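Local coordinates for protein outer membrane porin F (PDB 4RLC) that forms an eight-stranded beta-barrel in the outer membrane of Pseudomonas aeruginosa and probably lets small solutes pass as a porin, at residues 90-95 against 101-106. Residues are numbered along the deposited sequence; the frame is centred on the assembly and turned at random.
Sequences YHFGTP and PYVSAG. With C8E ((hydroxyethyloxy)tri(ethyloxy)octane), chain B.
The ring of Phe92, its edge against Pro101 O and its CE1 4.1 Å from Val103 CG2, has a T-shaped (edge-to-face) stack on one face and a detergent on the other: the Tyr90 edge, led by CE2, points at the ring centre, and the ether part of C8E covers the opposite face, C10 lying 3.6 Å from Phe92 CE1. This is the turn end of the beta hairpin of strands 80-91 and 98-115, in the eight-stranded antiparallel barrel. Tyr90 CB touches the same valine methyl, while its CG, anti to the backbone N (chi1 179°), swings the ring away from Val103, so that its edge meets Phe92. Flat aromatic rings and a branched valine suit a barrel wall facing detergent, consistent with the membrane side. Pro101 joins that surface, its CB 3.4 Å from C8E C8; proline has no N-H for Phe92 O, which accepts from Arg100 NE instead.

Along the backbone, Tyr90 and Val103 make the hydrogen-bonded pair, Tyr90 N to Val103 O at 2.8 Å and Val103 N to Tyr90 O at 3.0 Å. On the other, inward face, His91 and Tyr102 form the non-hydrogen-bonded pair; the buried imidazole suits its place by bonding through both nitrogens, ND1 with Asp55 O and NE2 with Lys135 NZ. Past the end of strand 80-91 the ladder gains one more rung: Phe92 N donates to Pro101 O at 2.8 Å, nearly in line with the carbonyl (164°).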
ATOM      1  N   TYR A  90       6.901  -4.329   8.700  1.00 18.14           N
ATOM      2  CA  TYR A  90       7.934  -5.123   9.257  1.00 18.69           C
ATOM      3  C   TYR A  90       8.334  -6.184   8.247  1.00 18.38           C
ATOM      4  O   TYR A  90       7.478  -7.013   7.873  1.00 18.64           O
ATOM      5  CB  TYR A  90       7.455  -5.837  10.584  1.00 20.22           C
ATOM      6  CG  TYR A  90       8.592  -6.692  11.135  1.00 21.42           C
ATOM      7  CD1 TYR A  90       9.666  -6.119  11.800  1.00 23.16           C
ATOM      8  CD2 TYR A  90       8.645  -8.030  10.866  1.00 25.04           C
ATOM      9  CE1 TYR A  90      10.702  -6.871  12.248  1.00 23.57           C
ATOM     10  CE2 TYR A  90       9.693  -8.812  11.287  1.00 27.00           C
ATOM     11  CZ  TYR A  90      10.706  -8.253  12.003  1.00 26.32           C
ATOM     12  OH  TYR A  90      11.722  -9.072  12.373  1.00 28.75           O
ATOM     13  N   HIS A  91       9.626  -6.279   7.934  1.00 19.83           N
ATOM     14  CA  HIS A  91      10.182  -7.211   6.988  1.00 19.95           C
ATOM     15  C   HIS A  91      10.876  -8.324   7.675  1.00 21.10           C
ATOM     16  O   HIS A  91      11.774  -8.164   8.474  1.00 21.09           O
ATOM     17  CB  HIS A  91      11.181  -6.581   6.023  1.00 21.60           C
ATOM     18  CG  HIS A  91      10.603  -5.505   5.162  1.00 20.34           C
ATOM     19  ND1 HIS A  91      10.305  -4.232   5.615  1.00 21.55           N
ATOM     20  CD2 HIS A  91      10.337  -5.490   3.832  1.00 21.24           C
ATOM     21  CE1 HIS A  91       9.886  -3.477   4.613  1.00 20.58           C
ATOM     22  NE2 HIS A  91       9.884  -4.221   3.523  1.00 20.45           N
ATOM     23  N   PHE A  92      10.420  -9.531   7.327  1.00 20.37           N
ATOM     24  CA  PHE A  92      11.138 -10.706   7.641  1.00 23.73           C
ATOM     25  C   PHE A  92      12.322 -10.943   6.710  1.00 24.38           C
ATOM     26  O   PHE A  92      12.564 -10.128   5.755  1.00 22.72           O
ATOM     27  CB  PHE A  92      10.184 -11.909   7.659  1.00 23.93           C
ATOM     28  CG  PHE A  92       9.126 -11.806   8.702  1.00 24.96           C
ATOM     29  CD1 PHE A  92       7.970 -11.096   8.484  1.00 26.81           C
ATOM     30  CD2 PHE A  92       9.307 -12.416   9.947  1.00 27.42           C
ATOM     31  CE1 PHE A  92       7.011 -10.964   9.499  1.00 28.85           C
ATOM     32  CE2 PHE A  92       8.327 -12.334  10.926  1.00 29.36           C
ATOM     33  CZ  PHE A  92       7.187 -11.616  10.690  1.00 30.69           C
ATOM     34  N   GLY A  93      13.112 -11.952   6.999  1.00 26.43           N
ATOM     35  CA  GLY A  93      14.325 -12.159   6.161  1.00 27.88           C
ATOM     36  C   GLY A  93      15.339 -11.048   6.457  1.00 27.77           C
ATOM     37  O   GLY A  93      15.219 -10.325   7.483  1.00 26.10           O
ATOM     38  N   THR A  94      16.272 -10.863   5.531  1.00 26.65           N
ATOM     39  CA  THR A  94      17.340  -9.901   5.762  1.00 28.16           C
ATOM     40  C   THR A  94      17.507  -9.060   4.552  1.00 25.18           C
ATOM     41  O   THR A  94      17.139  -9.487   3.435  1.00 26.69           O
ATOM     42  CB  THR A  94      18.693 -10.605   6.060  1.00 31.83           C
ATOM     43  OG1 THR A  94      18.975 -11.502   4.991  1.00 32.77           O
ATOM     44  CG2 THR A  94      18.651 -11.365   7.365  1.00 33.71           C
ATOM     45  N   PRO A  95      18.062  -7.854   4.738  1.00 24.80           N
ATOM     46  CA  PRO A  95      18.292  -7.028   3.573  1.00 24.19           C
ATOM     47  C   PRO A  95      19.266  -7.705   2.595  1.00 26.18           C
ATOM     48  O   PRO A  95      20.194  -8.434   3.040  1.00 26.99           O
ATOM     49  CB  PRO A  95      18.934  -5.743   4.143  1.00 25.32           C
ATOM     50  CG  PRO A  95      18.773  -5.788   5.647  1.00 26.59           C
ATOM     51  CD  PRO A  95      18.417  -7.186   6.030  1.00 26.65           C
ATOM     52  N   PRO A 101       9.392 -11.583   3.073  1.00 19.62           N
ATOM     53  CA  PRO A 101       8.006 -11.409   3.408  1.00 19.35           C
ATOM     54  C   PRO A 101       7.808 -10.243   4.377  1.00 18.87           C
ATOM     55  O   PRO A 101       8.753  -9.924   5.124  1.00 20.84           O
ATOM     56  CB  PRO A 101       7.660 -12.746   4.089  1.00 20.88           C
ATOM     57  CG  PRO A 101       8.798 -13.700   3.792  1.00 22.58           C
ATOM     58  CD  PRO A 101       9.992 -12.771   3.661  1.00 22.74           C
ATOM     59  N   TYR A 102       6.590  -9.699   4.447  1.00 18.33           N
ATOM     60  CA  TYR A 102       6.307  -8.646   5.384  1.00 17.59           C
ATOM     61  C   TYR A 102       4.891  -8.666   5.906  1.00 18.83           C
ATOM     62  O   TYR A 102       3.973  -9.243   5.342  1.00 18.61           O
ATOM     63  CB  TYR A 102       6.602  -7.266   4.684  1.00 17.36           C
ATOM     64  CG  TYR A 102       5.582  -6.883   3.614  1.00 18.21           C
ATOM     65  CD1 TYR A 102       4.373  -6.301   3.952  1.00 18.38           C
ATOM     66  CD2 TYR A 102       5.797  -7.168   2.229  1.00 19.07           C
ATOM     67  CE1 TYR A 102       3.418  -6.025   2.985  1.00 19.55           C
ATOM     68  CE2 TYR A 102       4.841  -6.873   1.285  1.00 20.65           C
ATOM     69  CZ  TYR A 102       3.683  -6.289   1.660  1.00 20.95           C
ATOM     70  OH  TYR A 102       2.704  -6.044   0.758  1.00 26.10           O
ATOM     71  N   VAL A 103       4.741  -7.980   7.028  1.00 17.92           N
ATOM     72  CA  VAL A 103       3.432  -7.618   7.576  1.00 19.33           C
ATOM     73  C   VAL A 103       3.389  -6.090   7.824  1.00 19.69           C
ATOM     74  O   VAL A 103       4.394  -5.467   7.988  1.00 20.20           O
ATOM     75  CB  VAL A 103       3.131  -8.386   8.873  1.00 21.29           C
ATOM     76  CG1 VAL A 103       3.030  -9.863   8.595  1.00 23.03           C
ATOM     77  CG2 VAL A 103       4.152  -8.124   9.971  1.00 23.14           C
ATOM     78  N   SER A 104       2.202  -5.509   7.734  1.00 20.17           N
ATOM     79  CA  SER A 104       2.049  -4.087   7.821  1.00 21.92           C
ATOM     80  C   SER A 104       0.736  -3.703   8.460  1.00 21.51           C
ATOM     81  O   SER A 104      -0.215  -4.491   8.528  1.00 21.38           O
ATOM     82  CB  SER A 104       2.133  -3.395   6.463  1.00 23.39           C
ATOM     83  OG  SER A 104       1.098  -3.769   5.689  1.00 27.75           O
ATOM     84  N   ALA A 105       0.768  -2.500   9.039  1.00 19.43           N
ATOM     85  CA  ALA A 105      -0.437  -1.890   9.621  1.00 20.03           C
ATOM     86  C   ALA A 105      -0.330  -0.382   9.518  1.00 20.29           C
ATOM     87  O   ALA A 105       0.742   0.157   9.523  1.00 21.84           O
ATOM     88  CB  ALA A 105      -0.594  -2.286  11.096  1.00 23.13           C
ATOM     89  N   GLY A 106      -1.468   0.285   9.413  1.00 21.04           N
ATOM     90  CA  GLY A 106      -1.412   1.737   9.207  1.00 20.66           C
ATOM     91  C   GLY A 106      -2.801   2.331   9.203  1.00 19.73           C
ATOM     92  O   GLY A 106      -3.800   1.697   9.563  1.00 20.35           O
TER
HETATM   93  C1  C8E B 201       0.121 -13.005  -1.373  1.00 44.82           C
HETATM   94  C2  C8E B 201       1.223 -13.383  -0.401  1.00 46.07           C
HETATM   95  C3  C8E B 201       0.865 -13.294   1.075  1.00 46.19           C
HETATM   96  C4  C8E B 201       2.119 -13.538   1.892  1.00 43.34           C
HETATM   97  C5  C8E B 201       1.986 -13.708   3.392  1.00 46.55           C
HETATM   98  C6  C8E B 201       3.379 -13.714   4.020  1.00 42.01           C
HETATM   99  C7  C8E B 201       3.467 -13.240   5.473  1.00 47.57           C
HETATM  100  C8  C8E B 201       4.906 -13.376   5.981  1.00 46.79           C
HETATM  101  O9  C8E B 201       5.047 -13.329   7.411  1.00 46.81           O
HETATM  102  C10 C8E B 201       6.020 -14.164   8.099  1.00 39.49           C
HETATM  103  C11 C8E B 201       7.258 -14.692   7.378  1.00 39.23           C
HETATM  104  O12 C8E B 201       7.840 -15.562   8.352  1.00 41.31           O
HETATM  105  C13 C8E B 201       9.190 -16.008   8.264  1.00 41.32           C
HETATM  106  C14 C8E B 201       9.530 -16.645   6.941  1.00 45.44           C
HETATM  107  O15 C8E B 201      10.111 -15.547   6.218  1.00 47.75           O